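Local coordinates for glycosyl hydrolases family 31 family protein (Aspergillus niger, PDB 6DRU) that hydrolyses xyloglucan oligosaccharides, releasing alpha-xylose from their non-reducing terminal glucose as a family 31 alpha-xylosidase, at residues G28-A33 with L215-I220; G596-S601 with E710-G715. One frame throughout, in Å; residues are numbered along the deposited sequence.

In the fold
From the N terminus the chain first lays down the strands of the N-terminal beta-rich part. Contact 1 closes a loop there: residues 28-33 pair with 215-220 across 181 intervening residues, 70 of them strand and none helix. The chain then builds the TIM barrel, with its alpha-xylose pocket. Contact 2 opens on helix 596-609, late in this region. It closes over 108 residues, when residues 710-715, which include part of the short helix 709-712, return to that helix after the C-terminal sheet. The two loops follow in series and neither encloses the other. Contacts 1 and 2 do not touch; their nearest atoms are about 26 Å apart.

Contact 1 of 2, residues G28-A33 with L215-I220; sequences GFRVRA and LVDYVI
Residues Phe29 to Ala33 pair with Val216 to Ile220 as antiparallel strands, their axes 4.8 Å apart at closest approach and 168° between directions. Six backbone hydrogen bonds join three pairs: Phe29 with Ile220, Val31 with Tyr218, and Ala33 with Val216. The non-hydrogen-bonded pairs are Arg30 with Val219 and Arg32 with Asp217.

On the face carrying the arginines, Arg30 forms a diagonal salt bridge with Asp217. It grips the carboxylate side-on, one nitrogen to each oxygen. Arg30 NH2 lies 2.8 Å from Asp217 OD2, and Arg30 NE lies 3.3 Å from Asp217 OD1. Both oxygens are met on their syn sides. The guanidinium and carboxylate planes are 34° apart, so the fork is twisted. The Arg30 chain is extended, and its CG also packs on Val219 CG2. The Arg32 guanidinium lies over one face of the Arg30 guanidinium, offset toward its rim; Gln22 and Gly61 accept hydrogen bonds from Arg32 NH2. Asn192 gives Asp217 OD2 a second partner.

On the other face Val31 CB sits over the Tyr218 ring, 3.8 Å from its centroid. A chi1 of 65° leans this ring toward the neighbouring strand.

Strand 17-23 flanks one side of the pair and strand 187-191 the other. Phe139 of strand 135-142 and Phe99 of strand 98-102 pack against the face bearing Val31 and Tyr218.

Contact 2 of 2, residues G596-S601 with E710-G715; sequences GAYLKS and EELLSG
Tyr598 turns one face of its ring to Leu712, whose CD1 methyl lies over it. This CH-pi contact puts Leu712 CD1 4.3 Å from the centroid of the Tyr598 ring, 18° off the ring normal. The methyl is displaced toward the rim and also touches Tyr598 CD1. The two side chains cross at a slant. Leu712 CG stands between its own backbone N and carbonyl carbon (chi1 82°), and from there the CD1 branch reaches the ring. The Leu712 carbonyl oxygen lies against CB and CD1 of Tyr598. At the far end of the ring, Tyr598 OH bonds to Phe645 O and Arg648 N, which anchors the phenol to the C-terminal sheet region.

One turn further along the helix, Ser601 makes the hydrogen bond between the segments. Ser601 OG donates to Gly715 O over 2.8 Å. The hydroxyl comes in bent at the oxygen and tilted from the carbonyl plane. The bond ties helix 596-609 to the chain at Gly715. Ala597 completes the patch, its CB resting on the backbone oxygens of Leu713 and Ser714.

Gly715 comes close to the helix backbone, its CA 4.4 Å from the CA of Tyr598. Its positive phi (96°) is a conformation that glycine adopts readily, and it lets the backbone lie close to Ala597 O.

Gly715 is the first residue to leave helical angles, with positive phi, as in glycine-terminated helices, and this glycine packs on helix 596-609. In this family 31 enzyme the contact joins helix 596-609, which begins within the TIM-barrel range, to the tail of the chain.

Contact 1 of 2, residues G28-A33 with L215-I220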
ATOM      1  N   GLY A  28      -3.657  26.760  28.277  1.00 58.55           N
ATOM      2  CA  GLY A  28      -3.623  25.773  27.215  1.00 64.85           C
ATOM      3  C   GLY A  28      -2.274  25.704  26.534  1.00 62.21           C
ATOM      4  O   GLY A  28      -1.532  26.687  26.467  1.00 64.32           O
ATOM      5  N   PHE A  29      -1.961  24.511  26.030  1.00 59.42           N
ATOM      6  CA  PHE A  29      -0.792  24.275  25.194  1.00 62.39           C
ATOM      7  C   PHE A  29      -1.231  23.620  23.893  1.00 59.95           C
ATOM      8  O   PHE A  29      -2.154  22.799  23.882  1.00 59.77           O
ATOM      9  CB  PHE A  29       0.242  23.390  25.898  1.00 50.42           C
ATOM     10  CG  PHE A  29       1.138  24.139  26.840  1.00 61.82           C
ATOM     11  CD1 PHE A  29       1.946  25.163  26.379  1.00 62.55           C
ATOM     12  CD2 PHE A  29       1.177  23.815  28.186  1.00 68.65           C
ATOM     13  CE1 PHE A  29       2.775  25.857  27.243  1.00 61.61           C
ATOM     14  CE2 PHE A  29       2.004  24.502  29.055  1.00 63.14           C
ATOM     15  CZ  PHE A  29       2.804  25.525  28.582  1.00 60.86           C
ATOM     16  N   ARG A  30      -0.575  23.992  22.798  1.00 60.90           N
ATOM     17  CA  ARG A  30      -0.793  23.373  21.498  1.00 58.17           C
ATOM     18  C   ARG A  30       0.468  22.629  21.084  1.00 59.54           C
ATOM     19  O   ARG A  30       1.562  23.204  21.090  1.00 61.02           O
ATOM     20  CB  ARG A  30      -1.163  24.414  20.441  1.00 57.51           C
ATOM     21  CG  ARG A  30      -1.465  23.805  19.084  1.00 57.81           C
ATOM     22  CD  ARG A  30      -1.690  24.868  18.026  1.00 55.19           C
ATOM     23  NE  ARG A  30      -2.256  24.292  16.810  1.00 62.65           N
ATOM     24  CZ  ARG A  30      -2.400  24.952  15.667  1.00 67.22           C
ATOM     25  NH1 ARG A  30      -2.013  26.218  15.576  1.00 61.62           N
ATOM     26  NH2 ARG A  30      -2.927  24.345  14.612  1.00 60.62           N
ATOM     27  N   VAL A  31       0.316  21.357  20.726  1.00 49.60           N
ATOM     28  CA  VAL A  31       1.437  20.491  20.379  1.00 54.06           C
ATOM     29  C   VAL A  31       1.270  20.030  18.940  1.00 53.47           C
ATOM     30  O   VAL A  31       0.196  19.553  18.554  1.00 54.72           O
ATOM     31  CB  VAL A  31       1.540  19.286  21.332  1.00 46.78           C
ATOM     32  CG1 VAL A  31       2.643  18.344  20.880  1.00 46.07           C
ATOM     33  CG2 VAL A  31       1.792  19.757  22.750  1.00 54.58           C
ATOM     34  N   ARG A  32       2.330  20.180  18.148  1.00 50.64           N
ATOM     35  CA  ARG A  32       2.372  19.698  16.774  1.00 61.02           C
ATOM     36  C   ARG A  32       3.671  18.941  16.547  1.00 54.62           C
ATOM     37  O   ARG A  32       4.735  19.368  17.007  1.00 58.22           O
ATOM     38  CB  ARG A  32       2.236  20.853  15.772  1.00 45.92           C
ATOM     39  CG  ARG A  32       0.795  21.281  15.545  1.00 53.57           C
ATOM     40  CD  ARG A  32       0.684  22.459  14.593  1.00 55.44           C
ATOM     41  NE  ARG A  32       1.170  23.696  15.193  1.00 58.31           N
ATOM     42  CZ  ARG A  32       1.059  24.894  14.626  1.00 59.86           C
ATOM     43  NH1 ARG A  32       0.473  25.019  13.443  1.00 55.00           N
ATOM     44  NH2 ARG A  32       1.531  25.967  15.245  1.00 65.14           N
ATOM     45  N   ALA A  33       3.580  17.815  15.843  1.00 46.87           N
ATOM     46  CA  ALA A  33       4.729  16.956  15.605  1.00 54.73           C
ATOM     47  C   ALA A  33       4.661  16.384  14.197  1.00 57.94           C
ATOM     48  O   ALA A  33       3.576  16.076  13.697  1.00 57.72           O
ATOM     49  CB  ALA A  33       4.797  15.816  16.632  1.00 50.74           C
ATOM     50  N   LEU A 215       0.824  15.621   9.496  1.00 60.82           N
ATOM     51  CA  LEU A 215       1.073  16.423  10.687  1.00 62.59           C
ATOM     52  C   LEU A 215       0.113  16.043  11.806  1.00 61.85           C
ATOM     53  O   LEU A 215      -1.099  15.947  11.584  1.00 59.61           O
ATOM     54  CB  LEU A 215       0.937  17.914  10.366  1.00 58.76           C
ATOM     55  CG  LEU A 215       0.933  18.863  11.566  1.00 54.24           C
ATOM     56  CD1 LEU A 215       2.263  18.807  12.296  1.00 55.55           C
ATOM     57  CD2 LEU A 215       0.612  20.284  11.131  1.00 65.03           C
ATOM     58  N   VAL A 216       0.641  15.830  13.010  1.00 52.23           N
ATOM     59  CA  VAL A 216      -0.164  15.564  14.197  1.00 50.95           C
ATOM     60  C   VAL A 216      -0.341  16.871  14.957  1.00 58.82           C
ATOM     61  O   VAL A 216       0.597  17.671  15.063  1.00 58.40           O
ATOM     62  CB  VAL A 216       0.489  14.484  15.083  1.00 51.20           C
ATOM     63  CG1 VAL A 216      -0.393  14.167  16.276  1.00 54.68           C
ATOM     64  CG2 VAL A 216       0.752  13.229  14.272  1.00 54.35           C
ATOM     65  N   ASP A 217      -1.544  17.092  15.486  1.00 52.84           N
ATOM     66  CA  ASP A 217      -1.886  18.370  16.104  1.00 61.61           C
ATOM     67  C   ASP A 217      -2.927  18.136  17.187  1.00 61.43           C
ATOM     68  O   ASP A 217      -4.004  17.600  16.907  1.00 57.76           O
ATOM     69  CB  ASP A 217      -2.409  19.351  15.046  1.00 56.81           C
ATOM     70  CG  ASP A 217      -2.645  20.748  15.595  1.00 68.94           C
ATOM     71  OD1 ASP A 217      -2.295  21.008  16.766  1.00 70.42           O
ATOM     72  OD2 ASP A 217      -3.175  21.595  14.844  1.00 66.78           O
ATOM     73  N   TYR A 218      -2.610  18.534  18.420  1.00 53.52           N
ATOM     74  CA  TYR A 218      -3.580  18.456  19.503  1.00 59.28           C
ATOM     75  C   TYR A 218      -3.379  19.624  20.458  1.00 54.21           C
ATOM     76  O   TYR A 218      -2.323  20.263  20.482  1.00 50.46           O
ATOM     77  CB  TYR A 218      -3.499  17.116  20.252  1.00 53.50           C
ATOM     78  CG  TYR A 218      -2.212  16.852  21.009  1.00 56.91           C
ATOM     79  CD1 TYR A 218      -2.036  17.321  22.307  1.00 50.50           C
ATOM     80  CD2 TYR A 218      -1.191  16.101  20.443  1.00 60.88           C
ATOM     81  CE1 TYR A 218      -0.871  17.069  23.008  1.00 44.32           C
ATOM     82  CE2 TYR A 218      -0.021  15.843  21.139  1.00 58.03           C
ATOM     83  CZ  TYR A 218       0.131  16.329  22.421  1.00 49.94           C
ATOM     84  OH  TYR A 218       1.292  16.077  23.116  1.00 49.30           O
ATOM     85  N   VAL A 219      -4.421  19.897  21.245  1.00 50.28           N
ATOM     86  CA  VAL A 219      -4.439  20.985  22.216  1.00 56.73           C
ATOM     87  C   VAL A 219      -4.944  20.434  23.542  1.00 55.21           C
ATOM     88  O   VAL A 219      -5.919  19.676  23.575  1.00 55.26           O
ATOM     89  CB  VAL A 219      -5.328  22.160  21.749  1.00 46.18           C
ATOM     90  CG1 VAL A 219      -5.332  23.274  22.783  1.00 46.56           C
ATOM     91  CG2 VAL A 219      -4.862  22.689  20.404  1.00 52.49           C
ATOM     92  N   ILE A 220      -4.275  20.803  24.633  1.00 54.07           N
ATOM     93  CA  ILE A 220      -4.678  20.408  25.979  1.00 59.39           C
ATOM     94  C   ILE A 220      -4.859  21.668  26.815  1.00 59.53           C
ATOM     95  O   ILE A 220      -4.004  22.562  26.795  1.00 57.79           O
ATOM     96  CB  ILE A 220      -3.660  19.444  26.622  1.00 43.56           C
ATOM     97  CG1 ILE A 220      -4.110  19.043  28.029  1.00 46.70           C
ATOM     98  CG2 ILE A 220      -2.263  20.049  26.648  1.00 43.78           C
ATOM     99  CD1 ILE A 220      -3.266  17.951  28.648  1.00 56.32           C
TER

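Contact 2 of 2, residues G596-S601 with E710-G715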
ATOM      1  N   GLY A 596     -40.139  30.701  26.255  1.00 63.07           N
ATOM      2  CA  GLY A 596     -39.352  31.394  25.245  1.00 66.33           C
ATOM      3  C   GLY A 596     -38.294  32.313  25.828  1.00 64.13           C
ATOM      4  O   GLY A 596     -37.165  32.365  25.336  1.00 72.46           O
ATOM      5  N   ALA A 597     -38.647  33.056  26.881  1.00 69.25           N
ATOM      6  CA  ALA A 597     -37.669  33.931  27.520  1.00 63.76           C
ATOM      7  C   ALA A 597     -36.538  33.124  28.143  1.00 66.89           C
ATOM      8  O   ALA A 597     -35.365  33.506  28.050  1.00 65.05           O
ATOM      9  CB  ALA A 597     -38.353  34.803  28.574  1.00 72.85           C
ATOM     10  N   TYR A 598     -36.874  32.005  28.788  1.00 68.06           N
ATOM     11  CA  TYR A 598     -35.853  31.136  29.364  1.00 64.65           C
ATOM     12  C   TYR A 598     -34.974  30.526  28.279  1.00 68.29           C
ATOM     13  O   TYR A 598     -33.750  30.436  28.437  1.00 62.46           O
ATOM     14  CB  TYR A 598     -36.523  30.044  30.194  1.00 60.60           C
ATOM     15  CG  TYR A 598     -35.582  29.175  30.993  1.00 60.89           C
ATOM     16  CD1 TYR A 598     -34.952  29.662  32.131  1.00 57.49           C
ATOM     17  CD2 TYR A 598     -35.343  27.859  30.623  1.00 64.20           C
ATOM     18  CE1 TYR A 598     -34.101  28.865  32.870  1.00 63.67           C
ATOM     19  CE2 TYR A 598     -34.495  27.055  31.355  1.00 67.26           C
ATOM     20  CZ  TYR A 598     -33.876  27.562  32.478  1.00 67.80           C
ATOM     21  OH  TYR A 598     -33.031  26.763  33.211  1.00 68.08           O
ATOM     22  N   LEU A 599     -35.581  30.104  27.167  1.00 72.09           N
ATOM     23  CA  LEU A 599     -34.816  29.510  26.076  1.00 58.54           C
ATOM     24  C   LEU A 599     -33.875  30.527  25.444  1.00 65.83           C
ATOM     25  O   LEU A 599     -32.682  30.256  25.261  1.00 64.36           O
ATOM     26  CB  LEU A 599     -35.759  28.934  25.024  1.00 47.05           C
ATOM     27  CG  LEU A 599     -36.487  27.647  25.403  1.00 61.39           C
ATOM     28  CD1 LEU A 599     -37.642  27.392  24.448  1.00 63.63           C
ATOM     29  CD2 LEU A 599     -35.518  26.478  25.405  1.00 53.84           C
ATOM     30  N   LYS A 600     -34.398  31.702  25.091  1.00 59.42           N
ATOM     31  CA  LYS A 600     -33.562  32.706  24.442  1.00 56.45           C
ATOM     32  C   LYS A 600     -32.455  33.188  25.373  1.00 64.08           C
ATOM     33  O   LYS A 600     -31.378  33.581  24.909  1.00 75.69           O
ATOM     34  CB  LYS A 600     -34.436  33.871  23.966  1.00 47.65           C
ATOM     35  CG  LYS A 600     -33.669  35.084  23.462  1.00 68.70           C
ATOM     36  CD  LYS A 600     -34.584  36.283  23.252  1.00 72.83           C
ATOM     37  CE  LYS A 600     -34.016  37.226  22.201  1.00 83.27           C
ATOM     38  NZ  LYS A 600     -35.062  38.112  21.616  1.00 86.13           N
ATOM     39  N   SER A 601     -32.683  33.129  26.686  1.00 73.20           N
ATOM     40  CA  SER A 601     -31.660  33.556  27.636  1.00 70.38           C
ATOM     41  C   SER A 601     -30.538  32.529  27.752  1.00 75.10           C
ATOM     42  O   SER A 601     -29.356  32.895  27.781  1.00 74.24           O
ATOM     43  CB  SER A 601     -32.292  33.813  29.002  1.00 61.36           C
ATOM     44  OG  SER A 601     -31.345  34.362  29.900  1.00 81.09           O
ATOM     45  N   GLU A 710     -41.502  31.938  38.535  1.00 76.45           N
ATOM     46  CA  GLU A 710     -41.772  33.177  37.824  1.00 90.58           C
ATOM     47  C   GLU A 710     -40.487  33.892  37.424  1.00 91.10           C
ATOM     48  O   GLU A 710     -40.496  34.669  36.464  1.00 92.70           O
ATOM     49  CB  GLU A 710     -42.675  34.072  38.681  1.00 97.21           C
ATOM     50  CG  GLU A 710     -43.085  35.384  38.034  1.00125.54           C
ATOM     51  CD  GLU A 710     -42.243  36.551  38.492  1.00137.10           C
ATOM     52  OE1 GLU A 710     -41.266  36.329  39.240  1.00140.99           O
ATOM     53  OE2 GLU A 710     -42.566  37.695  38.104  1.00152.82           O
ATOM     54  N   GLU A 711     -39.377  33.627  38.121  1.00 86.54           N
ATOM     55  CA  GLU A 711     -38.100  34.221  37.733  1.00 78.56           C
ATOM     56  C   GLU A 711     -37.498  33.508  36.530  1.00 84.01           C
ATOM     57  O   GLU A 711     -36.989  34.159  35.611  1.00 88.58           O
ATOM     58  CB  GLU A 711     -37.099  34.166  38.884  1.00 80.77           C
ATOM     59  CG  GLU A 711     -37.684  34.259  40.269  1.00105.51           C
ATOM     60  CD  GLU A 711     -36.641  33.986  41.335  1.00108.53           C
ATOM     61  OE1 GLU A 711     -35.854  34.903  41.652  1.00126.54           O
ATOM     62  OE2 GLU A 711     -36.591  32.844  41.837  1.00 97.77           O
ATOM     63  N   LEU A 712     -37.538  32.173  36.523  1.00 81.98           N
ATOM     64  CA  LEU A 712     -36.995  31.432  35.390  1.00 79.25           C
ATOM     65  C   LEU A 712     -37.809  31.680  34.129  1.00 73.41           C
ATOM     66  O   LEU A 712     -37.247  31.722  33.029  1.00 78.96           O
ATOM     67  CB  LEU A 712     -36.918  29.938  35.724  1.00 61.82           C
ATOM     68  CG  LEU A 712     -38.128  29.008  35.598  1.00 57.67           C
ATOM     69  CD1 LEU A 712     -38.226  28.398  34.206  1.00 64.14           C
ATOM     70  CD2 LEU A 712     -38.057  27.915  36.654  1.00 60.03           C
ATOM     71  N   LEU A 713     -39.125  31.863  34.265  1.00 67.67           N
ATOM     72  CA  LEU A 713     -39.941  32.240  33.120  1.00 69.16           C
ATOM     73  C   LEU A 713     -39.634  33.652  32.640  1.00 72.29           C
ATOM     74  O   LEU A 713     -39.988  33.999  31.508  1.00 76.88           O
ATOM     75  CB  LEU A 713     -41.425  32.115  33.469  1.00 71.28           C
ATOM     76  CG  LEU A 713     -42.172  30.899  32.919  1.00 67.95           C
ATOM     77  CD1 LEU A 713     -41.518  29.604  33.364  1.00 60.69           C
ATOM     78  CD2 LEU A 713     -43.629  30.934  33.347  1.00 72.03           C
ATOM     79  N   SER A 714     -38.982  34.471  33.472  1.00 74.46           N
ATOM     80  CA  SER A 714     -38.610  35.823  33.075  1.00 74.43           C
ATOM     81  C   SER A 714     -37.322  35.864  32.263  1.00 76.10           C
ATOM     82  O   SER A 714     -37.107  36.828  31.520  1.00 86.58           O
ATOM     83  CB  SER A 714     -38.455  36.716  34.308  1.00 77.46           C
ATOM     84  OG  SER A 714     -37.188  36.516  34.912  1.00 75.86           O
ATOM     85  N   GLY A 715     -36.468  34.845  32.383  1.00 70.31           N
ATOM     86  CA  GLY A 715     -35.206  34.782  31.692  1.00 70.51           C
ATOM     87  C   GLY A 715     -34.015  35.264  32.504  1.00 84.94           C
ATOM     88  O   GLY A 715     -32.884  34.838  32.238  1.00 80.97           O
TER